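Side-chain contacts in aryl acylamidase (bacterium CSBL00001, PDB 4YJ6), which probably hydrolyses the amide bond of aryl acylamides, as an enzyme of the amidase signature family: residues A[191-196]-A[443-448]; A[271-276]-A[292-297]; A[287-292]-A[454-459]; A[305-310]-A[393-398]. One frame throughout, in Å; residues are numbered along the deposited sequence.

All four contacts pack on one large mixed sheet, and nearly all the residues that touch are buried. Contact 1 lies deepest, about 10 Å from the chain centre to its own centre. Contacts 2 and 4 sit near the far end of the sheet, each about 22 Å out. Contacts 2 and 3 use the same helix, 284-299, on one face. Contacts 1 and 4 lie on the opposite face. Strands 443-451 and 454-462 are neighbours, so contacts 1 and 3 use adjoining strands. Contact 1 mixes polar side chains with its packing. In contacts 2, 3 and 4 the side chains that meet are apolar.

Contact 1: A[191-196]-A[443-448]; sequences PAAWTN and SASVPA
Asn196 and Pro447 form the tight end of this contact. The side-chain oxygen Asn196 OD1 lies 3.3 Å from Pro447 CB. The proline ring also presses on the asparagine backbone, with Pro447 CG 3.4 Å from Asn196 C. The two side chains run roughly at right angles to each other. Asn196 CG is anti to the backbone N (chi1 -162°), and this brings the amide against the ring. The other end of the amide has its own partner, because Asn196 ND2 is hydrogen-bonded to Trp483 O. Trp483 also touches Pro447.

Asn196 follows helix 190-195. Its positive phi (62°) and two bonds back into the last turn make a Schellman motif. The turn brings the end of the helix against strand 443-451, in the large mixed sheet of the amidase signature fold. On the other face of this strand, Val446 and Ala444 pack on helix 467-480.

The helix body meets the strand more loosely. Ala193 CB is 3.6 Å from Ser445 OG, and Ala192 CB is 4.4 Å from Ser445 CB. No hydrogen bond joins the segments. Ser445 OG is instead hydrogen-bonded to Thr399 OG1, so this buried hydroxyl is satisfied while an alanine methyl lies against it. The touching residues are all buried, and the strand becomes partly exposed at Ala448.

Contact 2: A[271-276]-A[292-297]; sequences IGLTLN and KAARVF
Ile271 meets Phe297 at the start of segment 271-276, in strand 270-273. Its side chain is extended beyond CB (chi2 -176°), and the terminal methyl does the touching. Ile271 CD1 is 3.9 Å from Phe297 CB and 4.0 Å from Phe297 CG. The methyl therefore rests where the ring joins its stem. The two side chains cross at about a right angle.

Gly272 adds backbone bonds to Leu394 and Leu396 of the neighbouring strand. Leu273 comes next and, like Ile271, points at the helix. With chi1 at 171° the chain of Leu273 swings away from its own N, and both branches reach Ala294. Leu273 CD2 lies 3.7 Å from Ala294 CB, and Leu273 CD1 lies 3.9 Å from the same Ala294 CB. The small alanine is thus held by the two-pronged end of the leucine. Here the backbones are closer, with Leu273 CA 7.4 Å from Ala294 CA, against 8.5 Å between Ile271 CA and Phe297 CA.

After Leu273 the strand gives way to a loop. A weak hydrogen bond joins Asn276 N to Thr274 OG1 there.

Ala294 and Phe297 are one helical turn apart, and they meet alternate residues of the strand. The contact joins the first strand and the helix of a beta-alpha-beta unit made of strand 270-273, helix 284-299 and strand 303-306. Phe297 also reaches Val304 and Leu396, on the two strands that flank 270-273. Helix 467-480 packs beside the helix, against Ala293 and Val296.

Contact 3: A[287-292]-A[454-459]; sequences QDLIGK and LPAGML
Leu289 and Ile290 face Ala456, Gly457 and Met458 where helix segment 287-292 crosses strand segment 454-459, with axes 9.0 Å apart at closest and an angle of 54° between their directions. Leu289 makes its touch with one branch. Its CD2 lies 3.6 Å from Ala456 CB, so two methyl groups meet. Ile290 uses its longer arm. A bend at chi2 (-48°) turns the end of that arm to the strand, and Ile290 CD1 rests 3.7 Å from Met458 CB. The same Ile290 CD1 is 3.6 Å from Gly457 O, so this methyl touches a backbone carbonyl oxygen as well as a side chain.

Met458, modelled as selenomethionine, touches Ile290 near its root. Its end leads away from this part of the helix. The selenium packs on Ala293, and the terminal methyl packs on Phe297, further along helix 284-299. Leu289 also touches Ile451 of the adjoining strand, and Ile290 packs on Pro398.

No hydrogen bond or charge pair crosses between the segments. Between them the contact is van der Waals packing, mostly of methyl and methylene groups, with one carbonyl oxygen against a methyl. It has no directional bond.

Contact 4: A[305-310]-A[393-398]; sequences EFVDLG and DLLLAP
Val307, just past the end of strand 303-306, touches Leu395 although strands 303-306 and 394-398 are not neighbours in the sheet. Strand 270-273 lies between the two and bonds to both. Val307 is paired with its Leu273 through the backbone. The two segments of the contact meet by side chains alone.

Leu395 receives both partners, one on each branch. Leu395 CD1 is 3.6 Å from Val307 CG2. The side chains of Val307 and Leu395 meet at a slant, neither alongside nor square to each other. Leu395 CD2 is 4.2 Å from Leu309 CD1, a looser touch. The chi1 of Leu395 (173°) sets CG on the far side of CB from its own N, and this brings the forked end up against Val307 and Leu309.

Leu309 lies further along the same loop. Asp308 OD1 accepts a hydrogen bond from Gly310 N at 3.0 Å, which makes an Asx turn around Leu309. The N-H comes from above the carboxylate plane, 67° out of it. Asp308 and Gly310 are exposed, while Leu309 is buried.

Helix 368-389 covers this patch, with Met385 on both Leu309 and Leu395 and Phe389 on Leu395. On the other face of strand 394-398, Leu396 packs on helix 284-299. A mixed sheet with helices on both faces is the alpha/beta/alpha layering of the amidase signature fold.

Contact 1: A[191-196]-A[443-448]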
loop_
_atom_site.group_PDB
_atom_site.type_symbol
_atom_site.label_atom_id
_atom_site.label_comp_id
_atom_site.label_asym_id
_atom_site.label_seq_id
_atom_site.Cartn_x
_atom_site.Cartn_y
_atom_site.Cartn_z
ATOM N N PRO A 191 -5.035 -3.145 -1.277
ATOM C CA PRO A 191 -5.004 -4.515 -0.759
ATOM C C PRO A 191 -5.265 -4.563 0.728
ATOM O O PRO A 191 -5.732 -5.610 1.212
ATOM C CB PRO A 191 -3.579 -4.990 -1.114
ATOM C CG PRO A 191 -2.774 -3.708 -1.141
ATOM C CD PRO A 191 -3.716 -2.698 -1.748
ATOM N N ALA A 192 -4.963 -3.485 1.464
ATOM C CA ALA A 192 -5.331 -3.456 2.879
ATOM C C ALA A 192 -6.867 -3.623 3.022
ATOM O O ALA A 192 -7.347 -4.418 3.839
ATOM C CB ALA A 192 -4.886 -2.128 3.513
ATOM N N ALA A 193 -7.614 -2.853 2.220
ATOM C CA ALA A 193 -9.092 -2.876 2.262
ATOM C C ALA A 193 -9.599 -4.300 2.018
ATOM O O ALA A 193 -10.510 -4.776 2.702
ATOM C CB ALA A 193 -9.656 -1.930 1.193
ATOM N N TRP A 194 -9.042 -4.975 1.017
ATOM C CA TRP A 194 -9.520 -6.340 0.735
ATOM C C TRP A 194 -9.022 -7.416 1.705
ATOM O O TRP A 194 -9.434 -8.557 1.572
ATOM C CB TRP A 194 -9.118 -6.748 -0.685
ATOM C CG TRP A 194 -10.016 -6.201 -1.772
ATOM C CD1 TRP A 194 -11.093 -5.363 -1.615
ATOM C CD2 TRP A 194 -9.909 -6.461 -3.179
ATOM N NE1 TRP A 194 -11.655 -5.093 -2.846
ATOM C CE2 TRP A 194 -10.965 -5.757 -3.816
ATOM C CE3 TRP A 194 -9.047 -7.246 -3.961
ATOM C CZ2 TRP A 194 -11.157 -5.783 -5.195
ATOM C CZ3 TRP A 194 -9.239 -7.275 -5.345
ATOM C CH2 TRP A 194 -10.287 -6.534 -5.943
ATOM N N THR A 195 -8.109 -7.091 2.625
ATOM C CA THR A 195 -7.527 -8.110 3.528
ATOM C C THR A 195 -7.656 -7.788 5.014
ATOM O O THR A 195 -6.996 -8.419 5.845
ATOM C CB THR A 195 -6.024 -8.360 3.222
ATOM O OG1 THR A 195 -5.323 -7.128 3.377
ATOM C CG2 THR A 195 -5.849 -8.884 1.820
ATOM N N ASN A 196 -8.518 -6.838 5.373
ATOM C CA ASN A 196 -8.755 -6.545 6.793
ATOM C C ASN A 196 -7.471 -6.056 7.453
ATOM O O ASN A 196 -7.248 -6.326 8.616
ATOM C CB ASN A 196 -9.277 -7.807 7.565
ATOM C CG ASN A 196 -9.937 -7.464 8.872
ATOM O OD1 ASN A 196 -10.928 -6.737 8.887
ATOM N ND2 ASN A 196 -9.425 -8.008 9.975
ATOM N N SER A 443 -3.983 9.540 3.768
ATOM C CA SER A 443 -5.194 8.782 4.020
ATOM C C SER A 443 -4.820 7.382 4.483
ATOM O O SER A 443 -3.712 6.916 4.223
ATOM C CB SER A 443 -6.071 8.707 2.750
ATOM O OG SER A 443 -5.457 7.939 1.715
ATOM N N ALA A 444 -5.752 6.712 5.151
ATOM C CA ALA A 444 -5.484 5.338 5.564
ATOM C C ALA A 444 -6.740 4.520 5.351
ATOM O O ALA A 444 -7.836 5.008 5.572
ATOM C CB ALA A 444 -5.062 5.297 7.042
ATOM N N SER A 445 -6.565 3.278 4.923
ATOM C CA SER A 445 -7.689 2.357 4.849
ATOM C C SER A 445 -7.809 1.626 6.192
ATOM O O SER A 445 -6.872 0.949 6.609
ATOM C CB SER A 445 -7.528 1.354 3.718
ATOM O OG SER A 445 -8.701 0.523 3.660
ATOM N N VAL A 446 -8.969 1.764 6.841
ATOM C CA VAL A 446 -9.281 1.045 8.080
ATOM C C VAL A 446 -10.300 -0.076 7.819
ATOM O O VAL A 446 -11.317 0.136 7.161
ATOM C CB VAL A 446 -9.854 1.966 9.216
ATOM C CG1 VAL A 446 -8.789 2.963 9.666
ATOM C CG2 VAL A 446 -11.116 2.744 8.785
ATOM N N PRO A 447 -10.054 -1.259 8.372
ATOM C CA PRO A 447 -11.003 -2.358 8.155
ATOM C C PRO A 447 -12.355 -1.985 8.727
ATOM O O PRO A 447 -12.439 -1.629 9.900
ATOM C CB PRO A 447 -10.364 -3.516 8.964
ATOM C CG PRO A 447 -8.844 -3.242 8.823
ATOM C CD PRO A 447 -8.751 -1.722 8.910
ATOM N N ALA A 448 -13.398 -2.058 7.900
ATOM C CA ALA A 448 -14.723 -1.610 8.328
ATOM C C ALA A 448 -15.641 -2.776 8.639
ATOM O O ALA A 448 -16.776 -2.547 9.039
ATOM C CB ALA A 448 -15.352 -0.742 7.231
#

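Contact 2: A[271-276]-A[292-297]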
loop_
_atom_site.group_PDB
_atom_site.type_symbol
_atom_site.label_atom_id
_atom_site.label_comp_id
_atom_site.label_asym_id
_atom_site.label_seq_id
_atom_site.Cartn_x
_atom_site.Cartn_y
_atom_site.Cartn_z
ATOM N N ILE A 271 -16.501 16.018 10.543
ATOM C CA ILE A 271 -16.116 14.956 9.627
ATOM C C ILE A 271 -17.098 14.943 8.469
ATOM O O ILE A 271 -18.316 14.917 8.690
ATOM C CB ILE A 271 -16.142 13.621 10.331
ATOM C CG1 ILE A 271 -15.133 13.639 11.511
ATOM C CG2 ILE A 271 -15.809 12.477 9.338
ATOM C CD1 ILE A 271 -14.995 12.290 12.248
ATOM N N GLY A 272 -16.577 14.977 7.246
ATOM C CA GLY A 272 -17.420 14.853 6.066
ATOM C C GLY A 272 -17.461 13.406 5.615
ATOM O O GLY A 272 -16.524 12.657 5.876
ATOM N N LEU A 273 -18.594 12.992 5.025
ATOM C CA LEU A 273 -18.785 11.597 4.603
ATOM C C LEU A 273 -19.259 11.582 3.149
ATOM O O LEU A 273 -20.134 12.366 2.760
ATOM C CB LEU A 273 -19.853 10.933 5.501
ATOM C CG LEU A 273 -20.318 9.550 5.067
ATOM C CD1 LEU A 273 -19.172 8.555 5.091
ATOM C CD2 LEU A 273 -21.494 9.085 5.987
ATOM N N THR A 274 -18.657 10.725 2.322
ATOM C CA THR A 274 -19.193 10.480 0.975
ATOM C C THR A 274 -19.195 8.989 0.719
ATOM O O THR A 274 -18.276 8.293 1.132
ATOM C CB THR A 274 -18.370 11.190 -0.106
ATOM O OG1 THR A 274 -18.927 10.897 -1.393
ATOM C CG2 THR A 274 -16.843 10.773 -0.048
ATOM N N LEU A 275 -20.238 8.466 0.072
ATOM C CA LEU A 275 -20.246 7.041 -0.232
ATOM C C LEU A 275 -19.715 6.701 -1.621
ATOM O O LEU A 275 -19.552 5.537 -1.945
ATOM C CB LEU A 275 -21.663 6.463 -0.020
ATOM C CG LEU A 275 -22.166 6.715 1.408
ATOM C CD1 LEU A 275 -23.617 6.227 1.539
ATOM C CD2 LEU A 275 -21.266 6.056 2.472
ATOM N N ASN A 276 -19.431 7.705 -2.455
ATOM C CA ASN A 276 -18.973 7.436 -3.805
ATOM C C ASN A 276 -18.293 8.630 -4.457
ATOM O O ASN A 276 -18.057 8.619 -5.668
ATOM C CB ASN A 276 -20.180 7.013 -4.678
ATOM C CG ASN A 276 -21.282 8.054 -4.695
ATOM O OD1 ASN A 276 -21.134 9.186 -4.214
ATOM N ND2 ASN A 276 -22.461 7.635 -5.199
ATOM N N LYS A 292 -22.595 2.801 8.158
ATOM C CA LYS A 292 -22.599 2.302 9.524
ATOM C C LYS A 292 -21.302 2.690 10.221
ATOM O O LYS A 292 -21.302 3.190 11.345
ATOM C CB LYS A 292 -22.720 0.783 9.482
ATOM C CG LYS A 292 -23.045 0.124 10.803
ATOM C CD LYS A 292 -23.485 -1.330 10.566
ATOM C CE LYS A 292 -24.392 -1.851 11.676
ATOM N NZ LYS A 292 -25.046 -3.140 11.250
ATOM N N ALA A 293 -20.181 2.475 9.537
ATOM C CA ALA A 293 -18.879 2.755 10.137
ATOM C C ALA A 293 -18.741 4.213 10.508
ATOM O O ALA A 293 -18.189 4.541 11.533
ATOM C CB ALA A 293 -17.750 2.339 9.187
ATOM N N ALA A 294 -19.270 5.101 9.673
ATOM C CA ALA A 294 -19.166 6.526 9.933
ATOM C C ALA A 294 -19.841 6.903 11.242
ATOM O O ALA A 294 -19.423 7.828 11.933
ATOM C CB ALA A 294 -19.800 7.326 8.779
ATOM N N ARG A 295 -20.885 6.172 11.600
ATOM C CA ARG A 295 -21.630 6.482 12.807
ATOM C C ARG A 295 -20.850 6.135 14.051
ATOM O O ARG A 295 -21.153 6.635 15.133
ATOM C CB ARG A 295 -22.981 5.777 12.786
ATOM C CG ARG A 295 -23.947 6.530 11.842
ATOM C CD ARG A 295 -25.150 5.736 11.522
ATOM N NE ARG A 295 -26.193 6.605 10.971
ATOM C CZ ARG A 295 -26.355 6.885 9.683
ATOM N NH1 ARG A 295 -25.535 6.376 8.762
ATOM N NH2 ARG A 295 -27.380 7.679 9.319
ATOM N N VAL A 296 -19.812 5.316 13.900
ATOM C CA VAL A 296 -18.948 5.033 15.046
ATOM C C VAL A 296 -18.373 6.343 15.558
ATOM O O VAL A 296 -18.250 6.555 16.765
ATOM C CB VAL A 296 -17.843 4.028 14.682
ATOM C CG1 VAL A 296 -16.794 3.895 15.847
ATOM C CG2 VAL A 296 -18.470 2.668 14.325
ATOM N N PHE A 297 -18.051 7.253 14.638
ATOM C CA PHE A 297 -17.437 8.508 15.042
ATOM C C PHE A 297 -18.409 9.445 15.766
ATOM O O PHE A 297 -17.996 10.196 16.637
ATOM C CB PHE A 297 -16.866 9.215 13.831
ATOM C CG PHE A 297 -15.666 8.506 13.260
ATOM C CD1 PHE A 297 -14.469 8.494 13.947
ATOM C CD2 PHE A 297 -15.740 7.843 12.050
ATOM C CE1 PHE A 297 -13.340 7.816 13.411
ATOM C CE2 PHE A 297 -14.614 7.174 11.524
ATOM C CZ PHE A 297 -13.429 7.176 12.212
#

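Contact 3: A[287-292]-A[454-459]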
loop_
_atom_site.group_PDB
_atom_site.type_symbol
_atom_site.label_atom_id
_atom_site.label_comp_id
_atom_site.label_asym_id
_atom_site.label_seq_id
_atom_site.Cartn_x
_atom_site.Cartn_y
_atom_site.Cartn_z
ATOM N N GLN A 287 -21.466 0.649 0.336
ATOM C CA GLN A 287 -22.044 1.919 0.790
ATOM C C GLN A 287 -22.696 1.780 2.167
ATOM O O GLN A 287 -22.489 2.605 3.064
ATOM C CB GLN A 287 -23.071 2.446 -0.198
ATOM C CG GLN A 287 -22.528 2.712 -1.573
ATOM C CD GLN A 287 -23.513 3.509 -2.433
ATOM O OE1 GLN A 287 -24.121 4.477 -1.965
ATOM N NE2 GLN A 287 -23.682 3.084 -3.686
ATOM N N ASP A 288 -23.509 0.746 2.344
ATOM C CA ASP A 288 -24.174 0.576 3.623
ATOM C C ASP A 288 -23.219 0.355 4.781
ATOM O O ASP A 288 -23.437 0.861 5.901
ATOM C CB ASP A 288 -25.158 -0.615 3.570
ATOM C CG ASP A 288 -26.318 -0.376 2.616
ATOM O OD1 ASP A 288 -26.546 0.787 2.197
ATOM O OD2 ASP A 288 -26.997 -1.381 2.292
ATOM N N LEU A 289 -22.169 -0.416 4.528
ATOM C CA LEU A 289 -21.207 -0.728 5.571
ATOM C C LEU A 289 -20.490 0.551 5.993
ATOM O O LEU A 289 -20.231 0.768 7.164
ATOM C CB LEU A 289 -20.194 -1.781 5.067
ATOM C CG LEU A 289 -19.150 -2.230 6.075
ATOM C CD1 LEU A 289 -19.787 -3.033 7.210
ATOM C CD2 LEU A 289 -18.046 -3.052 5.332
ATOM N N ILE A 290 -20.174 1.406 5.028
ATOM C CA ILE A 290 -19.462 2.647 5.349
ATOM C C ILE A 290 -20.395 3.643 6.070
ATOM O O ILE A 290 -19.958 4.396 6.955
ATOM C CB ILE A 290 -18.829 3.282 4.084
ATOM C CG1 ILE A 290 -17.828 2.313 3.431
ATOM C CG2 ILE A 290 -18.181 4.655 4.413
ATOM C CD1 ILE A 290 -16.859 1.679 4.346
ATOM N N GLY A 291 -21.678 3.649 5.700
ATOM C CA GLY A 291 -22.623 4.479 6.426
ATOM C C GLY A 291 -22.670 4.103 7.894
ATOM O O GLY A 291 -22.796 4.955 8.775
ATOM N N LYS A 292 -22.595 2.801 8.158
ATOM C CA LYS A 292 -22.599 2.302 9.524
ATOM C C LYS A 292 -21.302 2.690 10.221
ATOM O O LYS A 292 -21.302 3.190 11.345
ATOM C CB LYS A 292 -22.720 0.783 9.482
ATOM C CG LYS A 292 -23.045 0.124 10.803
ATOM C CD LYS A 292 -23.485 -1.330 10.566
ATOM C CE LYS A 292 -24.392 -1.851 11.676
ATOM N NZ LYS A 292 -25.046 -3.140 11.250
ATOM N N LEU A 454 -15.876 -11.497 3.352
ATOM C CA LEU A 454 -14.707 -10.836 2.759
ATOM C C LEU A 454 -14.565 -9.394 3.293
ATOM O O LEU A 454 -15.543 -8.706 3.583
ATOM C CB LEU A 454 -14.806 -10.815 1.240
ATOM C CG LEU A 454 -14.745 -12.161 0.517
ATOM C CD1 LEU A 454 -14.829 -11.913 -0.978
ATOM C CD2 LEU A 454 -13.456 -12.898 0.916
ATOM N N PRO A 455 -13.319 -8.937 3.450
ATOM C CA PRO A 455 -13.165 -7.626 4.073
ATOM C C PRO A 455 -13.500 -6.468 3.155
ATOM O O PRO A 455 -13.343 -6.562 1.934
ATOM C CB PRO A 455 -11.647 -7.567 4.395
ATOM C CG PRO A 455 -11.223 -9.043 4.483
ATOM C CD PRO A 455 -12.052 -9.697 3.393
ATOM N N ALA A 456 -13.898 -5.363 3.760
ATOM C CA ALA A 456 -14.045 -4.090 3.041
ATOM C C ALA A 456 -13.457 -2.984 3.896
ATOM O O ALA A 456 -13.588 -2.998 5.119
ATOM C CB ALA A 456 -15.556 -3.761 2.764
ATOM N N GLY A 457 -12.873 -1.974 3.249
ATOM C CA GLY A 457 -12.275 -0.888 3.989
ATOM C C GLY A 457 -12.967 0.459 3.896
ATOM O O GLY A 457 -13.687 0.763 2.930
HETATM N N MSE A 458 -12.750 1.269 4.929
HETATM C CA MSE A 458 -13.137 2.674 4.876
HETATM C C MSE A 458 -11.893 3.555 4.826
HETATM O O MSE A 458 -10.931 3.306 5.544
HETATM C CB MSE A 458 -13.922 3.034 6.124
HETATM C CG MSE A 458 -14.029 4.518 6.275
HETATM SE SE MSE A 458 -15.310 4.828 7.720
HETATM C CE MSE A 458 -14.169 4.401 9.178
ATOM N N LEU A 459 -11.898 4.556 3.943
ATOM C CA LEU A 459 -10.743 5.454 3.834
ATOM C C LEU A 459 -10.981 6.667 4.708
ATOM O O LEU A 459 -12.049 7.278 4.667
ATOM C CB LEU A 459 -10.586 5.915 2.383
ATOM C CG LEU A 459 -9.223 6.587 2.112
ATOM C CD1 LEU A 459 -8.119 5.507 2.233
ATOM C CD2 LEU A 459 -9.200 7.200 0.710
#

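Contact 4: A[305-310]-A[393-398]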
loop_
_atom_site.group_PDB
_atom_site.type_symbol
_atom_site.label_atom_id
_atom_site.label_comp_id
_atom_site.label_asym_id
_atom_site.label_seq_id
_atom_site.Cartn_x
_atom_site.Cartn_y
_atom_site.Cartn_z
ATOM N N GLU A 305 -21.309 14.545 8.731
ATOM C CA GLU A 305 -22.396 14.851 7.780
ATOM C C GLU A 305 -21.967 14.527 6.358
ATOM O O GLU A 305 -20.761 14.541 6.036
ATOM C CB GLU A 305 -22.834 16.316 7.897
ATOM C CG GLU A 305 -21.834 17.284 7.356
ATOM C CD GLU A 305 -22.134 18.762 7.708
ATOM O OE1 GLU A 305 -22.207 19.120 8.907
ATOM O OE2 GLU A 305 -22.230 19.572 6.781
ATOM N N PHE A 306 -22.927 14.193 5.505
ATOM C CA PHE A 306 -22.639 13.979 4.088
ATOM C C PHE A 306 -22.148 15.243 3.400
ATOM O O PHE A 306 -22.606 16.345 3.700
ATOM C CB PHE A 306 -23.878 13.421 3.348
ATOM C CG PHE A 306 -24.176 11.996 3.670
ATOM C CD1 PHE A 306 -23.511 10.970 3.002
ATOM C CD2 PHE A 306 -25.108 11.658 4.637
ATOM C CE1 PHE A 306 -23.777 9.641 3.301
ATOM C CE2 PHE A 306 -25.377 10.312 4.941
ATOM C CZ PHE A 306 -24.708 9.308 4.276
ATOM N N VAL A 307 -21.138 15.076 2.539
ATOM C CA VAL A 307 -20.605 16.178 1.749
ATOM C C VAL A 307 -20.590 15.826 0.261
ATOM O O VAL A 307 -20.479 14.665 -0.130
ATOM C CB VAL A 307 -19.150 16.565 2.208
ATOM C CG1 VAL A 307 -19.183 17.032 3.631
ATOM C CG2 VAL A 307 -18.162 15.367 2.039
ATOM N N ASP A 308 -20.648 16.853 -0.564
ATOM C CA ASP A 308 -20.549 16.703 -2.013
ATOM C C ASP A 308 -19.250 17.392 -2.481
ATOM O O ASP A 308 -19.097 18.585 -2.368
ATOM C CB ASP A 308 -21.772 17.353 -2.684
ATOM C CG ASP A 308 -21.699 17.298 -4.181
ATOM O OD1 ASP A 308 -20.921 16.482 -4.726
ATOM O OD2 ASP A 308 -22.392 18.101 -4.842
ATOM N N LEU A 309 -18.293 16.608 -2.956
ATOM C CA LEU A 309 -17.046 17.190 -3.446
ATOM C C LEU A 309 -17.226 18.042 -4.691
ATOM O O LEU A 309 -16.419 18.924 -4.957
ATOM C CB LEU A 309 -16.040 16.089 -3.765
ATOM C CG LEU A 309 -15.156 15.771 -2.568
ATOM C CD1 LEU A 309 -15.992 14.967 -1.539
ATOM C CD2 LEU A 309 -13.934 15.017 -3.032
ATOM N N GLY A 310 -18.286 17.780 -5.459
ATOM C CA GLY A 310 -18.518 18.541 -6.666
ATOM C C GLY A 310 -17.512 18.321 -7.799
ATOM O O GLY A 310 -17.244 19.237 -8.586
ATOM N N ASP A 393 -12.540 18.637 9.181
ATOM C CA ASP A 393 -11.282 18.113 9.684
ATOM C C ASP A 393 -10.884 16.779 9.046
ATOM O O ASP A 393 -9.718 16.450 9.018
ATOM C CB ASP A 393 -11.372 17.936 11.214
ATOM C CG ASP A 393 -11.711 19.233 11.926
ATOM O OD1 ASP A 393 -10.980 20.228 11.723
ATOM O OD2 ASP A 393 -12.713 19.286 12.659
ATOM N N LEU A 394 -11.843 16.012 8.547
ATOM C CA LEU A 394 -11.586 14.674 8.030
ATOM C C LEU A 394 -12.622 14.389 6.972
ATOM O O LEU A 394 -13.700 14.963 7.022
ATOM C CB LEU A 394 -11.744 13.610 9.121
ATOM C CG LEU A 394 -10.698 13.539 10.228
ATOM C CD1 LEU A 394 -11.265 12.695 11.392
ATOM C CD2 LEU A 394 -9.343 12.956 9.733
ATOM N N LEU A 395 -12.301 13.490 6.046
ATOM C CA LEU A 395 -13.277 13.022 5.068
ATOM C C LEU A 395 -13.257 11.502 5.112
ATOM O O LEU A 395 -12.184 10.896 5.103
ATOM C CB LEU A 395 -12.905 13.502 3.672
ATOM C CG LEU A 395 -13.730 12.980 2.499
ATOM C CD1 LEU A 395 -15.172 13.397 2.692
ATOM C CD2 LEU A 395 -13.143 13.535 1.195
ATOM N N LEU A 396 -14.432 10.896 5.179
ATOM C CA LEU A 396 -14.574 9.437 5.143
ATOM C C LEU A 396 -15.187 9.015 3.822
ATOM O O LEU A 396 -16.085 9.680 3.312
ATOM C CB LEU A 396 -15.507 8.949 6.257
ATOM C CG LEU A 396 -15.145 9.401 7.655
ATOM C CD1 LEU A 396 -16.239 8.936 8.628
ATOM C CD2 LEU A 396 -13.767 8.829 8.012
ATOM N N ALA A 397 -14.764 7.865 3.322
ATOM C CA ALA A 397 -15.319 7.292 2.090
ATOM C C ALA A 397 -15.036 5.805 2.134
ATOM O O ALA A 397 -14.234 5.370 2.938
ATOM C CB ALA A 397 -14.656 7.953 0.833
ATOM N N PRO A 398 -15.695 5.000 1.283
ATOM C CA PRO A 398 -15.233 3.617 1.159
ATOM C C PRO A 398 -13.864 3.647 0.491
ATOM O O PRO A 398 -13.643 4.467 -0.397
ATOM C CB PRO A 398 -16.253 2.950 0.203
ATOM C CG PRO A 398 -17.421 3.972 0.074
ATOM C CD PRO A 398 -16.762 5.332 0.317
#